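PDB 1QNR: endo-1,4-b-d-mannanase from Trichoderma reesei, which hydrolyses internal beta-1,4-mannosidic linkages in the backbone of mannan polysaccharides. Local coordinates for residues A[151-159]-A[193-201]; A[104-114]-A[160-171]. One frame throughout, in Å; residues are numbered along the deposited sequence.

In the fold
Interaction 2 lies at the heart of the barrel, pairing the neighbouring parallel strands 105-109 and 161-165 and following their loops to a bound mannose disaccharide. Interaction 1 sits nearer the surface, where the turn after helix 138-155 meets the loop between helix 178-194 and strand 199-201, under an attached N-acetylglucosamine. Backbone hydrogen bonds and apolar side chains dominate the buried strands, with polar groups gathering at the sugar end; interaction 1 relies instead on a few side-chain bonds to carbonyls. The two meet through strand 161-165, where Thr201 continues the sheet beside Trp164.

Interaction 1 (A[151-159]-A[193-201]); sequences VVSRYANST and SLDSNHLVT. With NAG (2-acetamido-2-deoxy-beta-D-glucopyranose), chain G.
Asn197 and His198 reach across to the carbonyls of the turn formed by Tyr155 to Ser158. Asn197 ND2 donates to Ala156 O at 3.0 Å in a nearly straight bond (167°), coming from above the carbonyl plane. His198 offers its ring edge to the next carbonyl but one, NE2 lying 2.8 Å from Ser158 O and almost in line with the C=O bond.

Behind the imidazole, His198 ND1 binds the syn lone pair of Asp195 OD2 at 2.6 Å. Held near its plane at both nitrogens, though the NE2 bond is bent, the ring is probably restrained from turning, and with both donating it probably carries a positive charge. The other carboxylate oxygen, Asp195 OD1, accepts from Asn197 N at 2.8 Å and closes an Asx turn; CG stands anti to the backbone N (chi1 173°), which carries the carboxylate in beneath Ala156. Asp195 OD2 also receives Trp164 NE1 from the adjacent strand.

Apolar contact is slight: one methyl of Val152, CG1, rests 3.7 Å from Asp195 CB and also touches Leu194 CB.

The glycan spans the two segments. N-acetylglucosamine is bonded covalently to Asn157 ND2, its O5 takes a bond from Asn197 ND2 (3.0 Å), and its O6 one from Ser196 N (3.0 Å). This is an N-linked site, in an Asn-Ser-Thr sequon, on the helix-to-strand loops at the N-terminal end of the strands of a TIM barrel.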
loop_
_atom_site.group_PDB
_atom_site.type_symbol
_atom_site.label_atom_id
_atom_site.label_comp_id
_atom_site.label_asym_id
_atom_site.label_seq_id
_atom_site.Cartn_x
_atom_site.Cartn_y
_atom_site.Cartn_z
ATOM N N VAL A 151 -16.111 0.806 -1.704
ATOM C CA VAL A 151 -15.120 -0.256 -1.927
ATOM C C VAL A 151 -15.180 -1.315 -0.855
ATOM O O VAL A 151 -15.314 -2.543 -1.143
ATOM C CB VAL A 151 -13.692 0.369 -1.952
ATOM C CG1 VAL A 151 -12.586 -0.734 -2.026
ATOM C CG2 VAL A 151 -13.548 1.317 -3.183
ATOM N N VAL A 152 -15.230 -0.916 0.431
ATOM C CA VAL A 152 -15.241 -1.866 1.549
ATOM C C VAL A 152 -16.459 -2.786 1.467
ATOM O O VAL A 152 -16.318 -4.022 1.693
ATOM C CB VAL A 152 -15.169 -1.206 2.929
ATOM C CG1 VAL A 152 -15.389 -2.216 4.045
ATOM C CG2 VAL A 152 -13.821 -0.496 3.130
ATOM N N SER A 153 -17.660 -2.217 1.139
ATOM C CA SER A 153 -18.845 -3.098 1.144
ATOM C C SER A 153 -18.768 -4.142 0.060
ATOM O O SER A 153 -19.492 -5.200 0.248
ATOM C CB SER A 153 -20.106 -2.249 1.029
ATOM O OG SER A 153 -20.138 -1.573 -0.203
ATOM N N ARG A 154 -17.978 -3.996 -1.001
ATOM C CA ARG A 154 -17.896 -5.056 -2.002
ATOM C C ARG A 154 -17.184 -6.287 -1.514
ATOM O O ARG A 154 -17.459 -7.438 -2.002
ATOM C CB ARG A 154 -17.139 -4.577 -3.309
ATOM C CG ARG A 154 -17.953 -3.512 -4.009
ATOM C CD ARG A 154 -17.238 -2.943 -5.254
ATOM N NE ARG A 154 -17.595 -3.655 -6.516
ATOM C CZ ARG A 154 -18.717 -3.424 -7.186
ATOM N NH1 ARG A 154 -19.599 -2.484 -6.769
ATOM N NH2 ARG A 154 -19.015 -4.111 -8.295
ATOM N N TYR A 155 -16.130 -6.116 -0.660
ATOM C CA TYR A 155 -15.214 -7.230 -0.364
ATOM C C TYR A 155 -15.138 -7.497 1.136
ATOM O O TYR A 155 -14.251 -8.235 1.599
ATOM C CB TYR A 155 -13.791 -6.943 -0.899
ATOM C CG TYR A 155 -13.793 -6.331 -2.305
ATOM C CD1 TYR A 155 -14.338 -7.030 -3.374
ATOM C CD2 TYR A 155 -13.198 -5.094 -2.553
ATOM C CE1 TYR A 155 -14.412 -6.476 -4.666
ATOM C CE2 TYR A 155 -13.254 -4.560 -3.846
ATOM C CZ TYR A 155 -13.809 -5.245 -4.887
ATOM O OH TYR A 155 -13.799 -4.656 -6.148
ATOM N N ALA A 156 -16.046 -6.896 1.956
ATOM C CA ALA A 156 -15.972 -7.020 3.427
ATOM C C ALA A 156 -15.946 -8.452 3.922
ATOM O O ALA A 156 -15.339 -8.737 4.994
ATOM C CB ALA A 156 -17.128 -6.243 4.131
ATOM N N ASN A 157 -16.557 -9.443 3.199
ATOM C CA ASN A 157 -16.562 -10.810 3.656
ATOM C C ASN A 157 -15.674 -11.758 2.841
ATOM O O ASN A 157 -15.697 -13.013 3.009
ATOM C CB ASN A 157 -17.995 -11.396 3.675
ATOM C CG ASN A 157 -18.899 -10.555 4.536
ATOM O OD1 ASN A 157 -19.417 -9.442 4.261
ATOM N ND2 ASN A 157 -19.160 -11.089 5.765
ATOM N N SER A 158 -14.821 -11.162 2.007
ATOM C CA SER A 158 -13.844 -11.946 1.248
ATOM C C SER A 158 -12.604 -12.262 2.091
ATOM O O SER A 158 -12.029 -11.330 2.725
ATOM C CB SER A 158 -13.388 -11.150 -0.039
ATOM O OG SER A 158 -12.278 -11.927 -0.657
ATOM N N THR A 159 -12.058 -13.478 2.063
ATOM C CA THR A 159 -10.832 -13.793 2.781
ATOM C C THR A 159 -9.561 -13.369 1.990
ATOM O O THR A 159 -8.482 -13.470 2.568
ATOM C CB THR A 159 -10.735 -15.291 3.131
ATOM O OG1 THR A 159 -10.872 -16.042 1.943
ATOM C CG2 THR A 159 -11.865 -15.704 4.107
ATOM N N SER A 193 -16.233 0.158 11.456
ATOM C CA SER A 193 -17.716 0.111 11.591
ATOM C C SER A 193 -18.384 -0.517 10.384
ATOM O O SER A 193 -19.570 -0.928 10.459
ATOM C CB SER A 193 -18.288 1.551 11.782
ATOM O OG SER A 193 -18.450 2.326 10.575
ATOM N N LEU A 194 -17.650 -0.573 9.227
ATOM C CA LEU A 194 -18.170 -1.191 8.027
ATOM C C LEU A 194 -17.737 -2.651 7.874
ATOM O O LEU A 194 -18.352 -3.391 7.049
ATOM C CB LEU A 194 -17.585 -0.484 6.754
ATOM C CG LEU A 194 -17.955 1.010 6.660
ATOM C CD1 LEU A 194 -17.266 1.614 5.422
ATOM C CD2 LEU A 194 -19.489 1.151 6.455
ATOM N N ASP A 195 -16.692 -3.089 8.573
ATOM C CA ASP A 195 -16.070 -4.404 8.353
ATOM C C ASP A 195 -15.266 -4.810 9.613
ATOM O O ASP A 195 -14.246 -4.143 9.942
ATOM C CB ASP A 195 -15.156 -4.343 7.112
ATOM C CG ASP A 195 -14.293 -5.564 6.829
ATOM O OD1 ASP A 195 -14.194 -6.517 7.622
ATOM O OD2 ASP A 195 -13.747 -5.606 5.655
ATOM N N SER A 196 -15.777 -5.783 10.394
ATOM C CA SER A 196 -15.018 -6.233 11.578
ATOM C C SER A 196 -14.112 -7.445 11.338
ATOM O O SER A 196 -13.470 -8.032 12.236
ATOM C CB SER A 196 -15.983 -6.602 12.722
ATOM O OG SER A 196 -16.877 -7.668 12.349
ATOM N N ASN A 197 -14.014 -7.910 10.053
ATOM C CA ASN A 197 -13.231 -9.047 9.719
ATOM C C ASN A 197 -11.767 -8.731 9.407
ATOM O O ASN A 197 -10.919 -9.598 9.570
ATOM C CB ASN A 197 -13.804 -9.759 8.457
ATOM C CG ASN A 197 -15.239 -10.215 8.641
ATOM O OD1 ASN A 197 -15.579 -10.780 9.680
ATOM N ND2 ASN A 197 -16.086 -9.877 7.622
ATOM N N HIS A 198 -11.493 -7.508 8.924
ATOM C CA HIS A 198 -10.143 -7.203 8.335
ATOM C C HIS A 198 -9.321 -6.175 9.081
ATOM O O HIS A 198 -9.842 -5.279 9.799
ATOM C CB HIS A 198 -10.347 -6.683 6.876
ATOM C CG HIS A 198 -10.897 -7.746 5.943
ATOM N ND1 HIS A 198 -12.127 -7.600 5.274
ATOM C CD2 HIS A 198 -10.330 -8.941 5.564
ATOM C CE1 HIS A 198 -12.244 -8.720 4.519
ATOM N NE2 HIS A 198 -11.217 -9.571 4.710
ATOM N N LEU A 199 -7.985 -6.370 8.974
ATOM C CA LEU A 199 -7.023 -5.412 9.496
ATOM C C LEU A 199 -7.061 -4.059 8.760
ATOM O O LEU A 199 -7.514 -3.985 7.598
ATOM C CB LEU A 199 -5.606 -6.004 9.283
ATOM C CG LEU A 199 -5.363 -7.355 9.993
ATOM C CD1 LEU A 199 -3.959 -7.933 9.610
ATOM C CD2 LEU A 199 -5.511 -7.241 11.527
ATOM N N VAL A 200 -6.670 -2.967 9.429
ATOM C CA VAL A 200 -6.608 -1.617 8.877
ATOM C C VAL A 200 -5.224 -1.016 9.200
ATOM O O VAL A 200 -4.668 -1.166 10.284
ATOM C CB VAL A 200 -7.718 -0.736 9.446
ATOM C CG1 VAL A 200 -7.770 0.697 8.867
ATOM C CG2 VAL A 200 -9.123 -1.359 9.217
ATOM N N THR A 201 -4.669 -0.245 8.209
ATOM C CA THR A 201 -3.358 0.384 8.391
ATOM C C THR A 201 -3.361 1.763 7.689
ATOM O O THR A 201 -4.262 2.067 6.877
ATOM C CB THR A 201 -2.211 -0.517 7.856
ATOM O OG1 THR A 201 -0.919 0.006 8.289
ATOM C CG2 THR A 201 -2.262 -0.605 6.348
HETATM C C1 NAG G . -20.048 -10.415 6.929
HETATM C C2 NAG G . -20.972 -11.447 7.558
HETATM C C3 NAG G . -21.682 -10.678 8.673
HETATM C C4 NAG G . -20.664 -10.047 9.652
HETATM C C5 NAG G . -19.696 -9.098 8.889
HETATM C C6 NAG G . -18.602 -8.531 9.789
HETATM C C7 NAG G . -22.236 -13.163 6.326
HETATM C C8 NAG G . -23.354 -13.402 5.364
HETATM N N2 NAG G . -21.931 -11.837 6.481
HETATM O O3 NAG G . -22.497 -11.632 9.388
HETATM O O4 NAG G . -21.403 -9.225 10.626
HETATM O O5 NAG G . -19.068 -9.899 7.872
HETATM O O6 NAG G . -17.895 -7.467 9.043
HETATM O O7 NAG G . -21.694 -13.997 6.984
#

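Interaction 2 (A[104-114]-A[160-171]); sequences LKLIIPFVNNW and AIFAWELGNEPR. With BMA (beta-D-mannopyranose), chain B; BMA (beta-D-mannopyranose), chain C.
Trp114 and Glu169 meet beside a mannose unit (chain B), in one of the two deposited conformers of the glutamate. Trp114 NE1 donates to the anti lone pair of Glu169 OE1 at 2.8 Å, and the same oxygen takes the sugar's O4, also at 2.8 Å. One indole face lies under the pyranose, Trp114 CE2 being 3.6 Å from C3, while the amide of Asn113 covers the opposite face. At its edge, Trp114 CZ2 abuts the guanidinium face of Arg171, 3.6 Å from NE; the guanidinium grips O2 and O3 of the second mannose (chain C) and also pairs with Glu205. Replacing Trp114 with an alanine would probably take away the indole face the mannose rests on and leave Glu169 without its indole donor, freer to turn.

The second shell fixes these loops. Asn113 OD1 accepts Arg171 N from well above its amide plane, and Asn168, its CG trans to the backbone N (chi1 179°), extends ND2 to Asn112 OD1 at 2.9 Å in a nearly straight bond. Asn168 and Glu169 follow the fourth strand of the TIM barrel, consistent with the Asn-Glu pair that family 5 carries there.

Further down, strands 105-109 and 161-165 run parallel, their directions 16° apart. A beta bulge lets Leu106 O accept Phe162 N and, weakly, Ala163 N. Ile108 CD1 meets Ile161 CD1 at 3.8 Å, crossing at about a right angle. Phe110 CZ touches Trp164 CE3 at 3.6 Å, though the rings, planes 25° apart, barely overlap. From the other side of the sheet, Glu165 lies alongside Pro109 and pairs with Arg54.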
loop_
_atom_site.group_PDB
_atom_site.type_symbol
_atom_site.label_atom_id
_atom_site.label_comp_id
_atom_site.label_asym_id
_atom_site.label_seq_id
_atom_site.Cartn_x
_atom_site.Cartn_y
_atom_site.Cartn_z
ATOM N N LEU A 104 -3.812 -15.622 -2.860
ATOM C CA LEU A 104 -3.026 -14.399 -2.524
ATOM C C LEU A 104 -3.884 -13.436 -1.672
ATOM O O LEU A 104 -5.119 -13.513 -1.757
ATOM C CB LEU A 104 -2.653 -13.640 -3.844
ATOM C CG LEU A 104 -1.597 -14.358 -4.712
ATOM C CD1 LEU A 104 -1.481 -13.675 -6.089
ATOM C CD2 LEU A 104 -0.225 -14.473 -4.030
ATOM N N LYS A 105 -3.221 -12.579 -0.894
ATOM C CA LYS A 105 -3.963 -11.582 -0.089
ATOM C C LYS A 105 -3.624 -10.164 -0.627
ATOM O O LYS A 105 -2.499 -9.988 -1.139
ATOM C CB LYS A 105 -3.511 -11.625 1.394
ATOM C CG LYS A 105 -3.637 -13.084 1.982
ATOM C CD LYS A 105 -5.058 -13.622 1.948
ATOM C CE LYS A 105 -5.088 -14.981 2.684
ATOM N NZ LYS A 105 -6.434 -15.648 2.437
ATOM N N LEU A 106 -4.543 -9.222 -0.486
ATOM C CA LEU A 106 -4.326 -7.882 -1.052
ATOM C C LEU A 106 -4.350 -6.717 -0.030
ATOM O O LEU A 106 -5.199 -6.680 0.883
ATOM C CB LEU A 106 -5.501 -7.587 -2.012
ATOM C CG LEU A 106 -5.701 -8.609 -3.175
ATOM C CD1 LEU A 106 -7.001 -8.288 -3.912
ATOM C CD2 LEU A 106 -4.459 -8.519 -4.092
ATOM N N ILE A 107 -3.384 -5.778 -0.189
ATOM C CA ILE A 107 -3.445 -4.508 0.588
ATOM C C ILE A 107 -4.045 -3.480 -0.371
ATOM O O ILE A 107 -3.504 -3.315 -1.487
ATOM C CB ILE A 107 -2.077 -4.099 1.133
ATOM C CG1 ILE A 107 -1.623 -5.138 2.173
ATOM C CG2 ILE A 107 -2.148 -2.654 1.749
ATOM C CD1 ILE A 107 -0.200 -4.912 2.765
ATOM N N ILE A 108 -5.109 -2.749 0.044
ATOM C CA ILE A 108 -5.804 -1.832 -0.868
ATOM C C ILE A 108 -6.014 -0.438 -0.264
ATOM O O ILE A 108 -6.849 -0.241 0.653
ATOM C CB ILE A 108 -7.210 -2.430 -1.253
ATOM C CG1 ILE A 108 -7.073 -3.837 -1.863
ATOM C CG2 ILE A 108 -7.920 -1.474 -2.248
ATOM C CD1 ILE A 108 -8.392 -4.489 -2.304
ATOM N N PRO A 109 -5.235 0.562 -0.728
ATOM C CA PRO A 109 -5.422 1.960 -0.284
ATOM C C PRO A 109 -6.547 2.650 -1.050
ATOM O O PRO A 109 -6.785 2.404 -2.243
ATOM C CB PRO A 109 -4.029 2.649 -0.586
ATOM C CG PRO A 109 -3.544 1.829 -1.780
ATOM C CD PRO A 109 -3.985 0.391 -1.515
ATOM N N PHE A 110 -7.238 3.623 -0.367
ATOM C CA PHE A 110 -8.423 4.292 -0.897
ATOM C C PHE A 110 -8.207 5.614 -1.625
ATOM O O PHE A 110 -9.138 6.003 -2.357
ATOM C CB PHE A 110 -9.468 4.546 0.238
ATOM C CG PHE A 110 -9.885 3.322 1.023
ATOM C CD1 PHE A 110 -10.545 2.262 0.378
ATOM C CD2 PHE A 110 -9.649 3.257 2.397
ATOM C CE1 PHE A 110 -10.965 1.159 1.109
ATOM C CE2 PHE A 110 -10.065 2.119 3.116
ATOM C CZ PHE A 110 -10.735 1.074 2.486
ATOM N N VAL A 111 -7.063 6.262 -1.434
ATOM C CA VAL A 111 -6.778 7.568 -2.094
ATOM C C VAL A 111 -5.241 7.671 -2.206
ATOM O O VAL A 111 -4.485 7.074 -1.413
ATOM C CB VAL A 111 -7.365 8.756 -1.285
ATOM C CG1 VAL A 111 -6.698 8.918 0.080
ATOM C CG2 VAL A 111 -7.355 10.072 -2.090
ATOM N N ASN A 112 -4.792 8.488 -3.164
ATOM C CA ASN A 112 -3.338 8.780 -3.296
ATOM C C ASN A 112 -3.030 10.173 -2.682
ATOM O O ASN A 112 -3.788 11.134 -2.951
ATOM C CB ASN A 112 -2.970 8.836 -4.785
ATOM C CG ASN A 112 -1.463 8.580 -5.007
ATOM O OD1 ASN A 112 -0.643 8.488 -4.090
ATOM N ND2 ASN A 112 -1.084 8.390 -6.274
ATOM N N ASN A 113 -1.895 10.264 -1.935
ATOM C CA ASN A 113 -1.449 11.612 -1.541
ATOM C C ASN A 113 -1.059 12.395 -2.798
ATOM O O ASN A 113 -1.317 13.612 -2.916
ATOM C CB ASN A 113 -0.224 11.501 -0.614
ATOM C CG ASN A 113 0.206 12.861 -0.075
ATOM O OD1 ASN A 113 -0.506 13.403 0.791
ATOM N ND2 ASN A 113 1.351 13.409 -0.479
ATOM N N TRP A 114 -0.457 11.704 -3.755
ATOM C CA TRP A 114 0.064 12.326 -4.981
ATOM C C TRP A 114 -0.926 12.360 -6.115
ATOM O O TRP A 114 -1.994 11.705 -6.038
ATOM C CB TRP A 114 1.359 11.536 -5.423
ATOM C CG TRP A 114 2.323 11.385 -4.282
ATOM C CD1 TRP A 114 2.607 10.209 -3.596
ATOM C CD2 TRP A 114 3.086 12.405 -3.624
ATOM N NE1 TRP A 114 3.494 10.440 -2.564
ATOM C CE2 TRP A 114 3.805 11.782 -2.562
ATOM C CE3 TRP A 114 3.172 13.805 -3.747
ATOM C CZ2 TRP A 114 4.655 12.498 -1.708
ATOM C CZ3 TRP A 114 4.037 14.514 -2.920
ATOM C CH2 TRP A 114 4.756 13.851 -1.887
ATOM N N ALA A 160 -9.717 -12.769 0.813
ATOM C CA ALA A 160 -8.510 -12.313 0.082
ATOM C C ALA A 160 -8.041 -10.947 0.485
ATOM O O ALA A 160 -7.002 -10.550 -0.058
ATOM C CB ALA A 160 -8.827 -12.365 -1.435
ATOM N N ILE A 161 -8.693 -10.177 1.334
ATOM C CA ILE A 161 -8.169 -8.872 1.777
ATOM C C ILE A 161 -7.215 -9.001 2.935
ATOM O O ILE A 161 -7.577 -9.534 4.016
ATOM C CB ILE A 161 -9.328 -7.934 2.125
ATOM C CG1 ILE A 161 -10.394 -7.880 1.004
ATOM C CG2 ILE A 161 -8.802 -6.521 2.488
ATOM C CD1 ILE A 161 -9.862 -7.380 -0.353
ATOM N N PHE A 162 -5.952 -8.606 2.725
ATOM C CA PHE A 162 -4.942 -8.565 3.808
ATOM C C PHE A 162 -5.258 -7.426 4.783
ATOM O O PHE A 162 -5.384 -7.596 6.010
ATOM C CB PHE A 162 -3.501 -8.374 3.283
ATOM C CG PHE A 162 -2.396 -8.543 4.303
ATOM C CD1 PHE A 162 -2.035 -7.462 5.123
ATOM C CD2 PHE A 162 -1.706 -9.741 4.478
ATOM C CE1 PHE A 162 -0.983 -7.529 6.044
ATOM C CE2 PHE A 162 -0.647 -9.857 5.358
ATOM C CZ PHE A 162 -0.318 -8.762 6.198
ATOM N N ALA A 163 -5.425 -6.221 4.222
ATOM C CA ALA A 163 -5.791 -5.027 5.022
ATOM C C ALA A 163 -6.372 -3.915 4.113
ATOM O O ALA A 163 -5.915 -3.739 2.956
ATOM C CB ALA A 163 -4.537 -4.450 5.726
ATOM N N TRP A 164 -7.238 -3.112 4.738
ATOM C CA TRP A 164 -7.651 -1.817 4.124
ATOM C C TRP A 164 -6.571 -0.785 4.519
ATOM O O TRP A 164 -6.002 -0.867 5.647
ATOM C CB TRP A 164 -8.996 -1.380 4.702
ATOM C CG TRP A 164 -10.139 -2.330 4.395
ATOM C CD1 TRP A 164 -10.892 -3.006 5.295
ATOM C CD2 TRP A 164 -10.579 -2.719 3.077
ATOM N NE1 TRP A 164 -11.845 -3.772 4.635
ATOM C CE2 TRP A 164 -11.613 -3.664 3.272
ATOM C CE3 TRP A 164 -10.169 -2.412 1.764
ATOM C CZ2 TRP A 164 -12.344 -4.241 2.229
ATOM C CZ3 TRP A 164 -10.839 -3.044 0.696
ATOM C CH2 TRP A 164 -11.890 -3.961 0.961
ATOM N N GLU A 165 -6.293 0.165 3.636
ATOM C CA GLU A 165 -5.240 1.169 3.881
ATOM C C GLU A 165 -5.841 2.523 3.571
ATOM O O GLU A 165 -6.473 2.804 2.541
ATOM C CB GLU A 165 -4.015 0.799 3.022
ATOM C CG GLU A 165 -2.842 1.802 3.181
ATOM C CD GLU A 165 -1.558 1.154 2.647
ATOM O OE1 GLU A 165 -1.359 1.257 1.415
ATOM O OE2 GLU A 165 -0.909 0.465 3.508
ATOM N N LEU A 166 -5.628 3.466 4.552
ATOM C CA LEU A 166 -6.300 4.769 4.412
ATOM C C LEU A 166 -5.817 5.504 3.179
ATOM O O LEU A 166 -6.687 6.130 2.482
ATOM C CB LEU A 166 -6.137 5.577 5.710
ATOM C CG LEU A 166 -6.584 4.917 7.023
ATOM C CD1 LEU A 166 -6.678 6.019 8.128
ATOM C CD2 LEU A 166 -7.878 4.134 6.884
ATOM N N GLY A 167 -4.518 5.515 2.837
ATOM C CA GLY A 167 -4.116 6.164 1.576
ATOM C C GLY A 167 -2.699 5.705 1.243
ATOM O O GLY A 167 -1.992 5.046 2.030
ATOM N N ASN A 168 -2.293 6.069 0.005
ATOM C CA ASN A 168 -0.883 5.877 -0.366
ATOM C C ASN A 168 -0.063 7.109 0.080
ATOM O O ASN A 168 -0.229 8.194 -0.528
ATOM C CB ASN A 168 -0.720 5.698 -1.861
ATOM C CG ASN A 168 0.763 5.530 -2.263
ATOM O OD1 ASN A 168 1.498 4.683 -1.709
ATOM N ND2 ASN A 168 1.183 6.363 -3.205
ATOM N N GLU A 169 0.833 6.932 1.060
ATOM C CA GLU A 169 1.817 7.978 1.474
ATOM C C GLU A 169 1.165 9.258 1.937
ATOM O O GLU A 169 1.627 10.360 1.558
ATOM C CB GLU A 169 2.883 8.290 0.351
ATOM C CG GLU A 169 3.530 6.945 -0.080
ATOM C CD GLU A 169 4.731 7.132 -0.963
ATOM O OE1 GLU A 169 4.889 8.145 -1.669
ATOM O OE2 GLU A 169 5.513 6.155 -1.043
ATOM N N PRO A 170 0.126 9.272 2.792
ATOM C CA PRO A 170 -0.465 10.540 3.264
ATOM C C PRO A 170 0.608 11.437 3.893
ATOM O O PRO A 170 1.415 10.974 4.724
ATOM C CB PRO A 170 -1.491 10.104 4.313
ATOM C CG PRO A 170 -1.119 8.699 4.677
ATOM C CD PRO A 170 -0.502 8.071 3.441
ATOM N N ARG A 171 0.584 12.731 3.522
ATOM C CA ARG A 171 1.449 13.753 4.119
ATOM C C ARG A 171 0.611 14.995 4.379
ATOM O O ARG A 171 -0.442 15.204 3.738
ATOM C CB ARG A 171 2.629 14.176 3.218
ATOM C CG ARG A 171 3.631 13.035 2.884
ATOM C CD ARG A 171 4.740 13.718 2.039
ATOM N NE ARG A 171 5.806 12.768 1.714
ATOM C CZ ARG A 171 6.987 13.136 1.154
ATOM N NH1 ARG A 171 7.196 14.423 0.847
ATOM N NH2 ARG A 171 7.863 12.178 0.896
HETATM C C1 BMA B . 7.847 12.108 -3.539
HETATM C C2 BMA B . 7.186 11.902 -4.924
HETATM C C3 BMA B . 6.268 10.677 -4.895
HETATM C C4 BMA B . 6.993 9.480 -4.294
HETATM C C5 BMA B . 7.664 9.789 -2.954
HETATM C C6 BMA B . 8.678 8.663 -2.537
HETATM O O2 BMA B . 8.188 11.699 -5.931
HETATM O O3 BMA B . 5.742 10.351 -6.153
HETATM O O4 BMA B . 6.030 8.422 -4.167
HETATM O O5 BMA B . 8.603 10.916 -3.155
HETATM O O6 BMA B . 9.022 9.101 -1.217
HETATM C C1 BMA C . 11.178 15.566 -1.262
HETATM C C2 BMA C . 11.005 14.101 -0.808
HETATM C C3 BMA C . 10.475 13.201 -1.948
HETATM C C4 BMA C . 9.207 13.819 -2.547
HETATM C C5 BMA C . 9.471 15.302 -2.968
HETATM C C6 BMA C . 8.373 15.995 -3.735
HETATM O O1 BMA C . 11.539 16.365 -0.137
HETATM O O2 BMA C . 10.104 14.045 0.310
HETATM O O3 BMA C . 10.113 11.943 -1.321
HETATM O O4 BMA C . 8.766 13.163 -3.710
HETATM O O5 BMA C . 9.849 16.008 -1.732
HETATM O O6 BMA C . 7.263 16.482 -2.989
#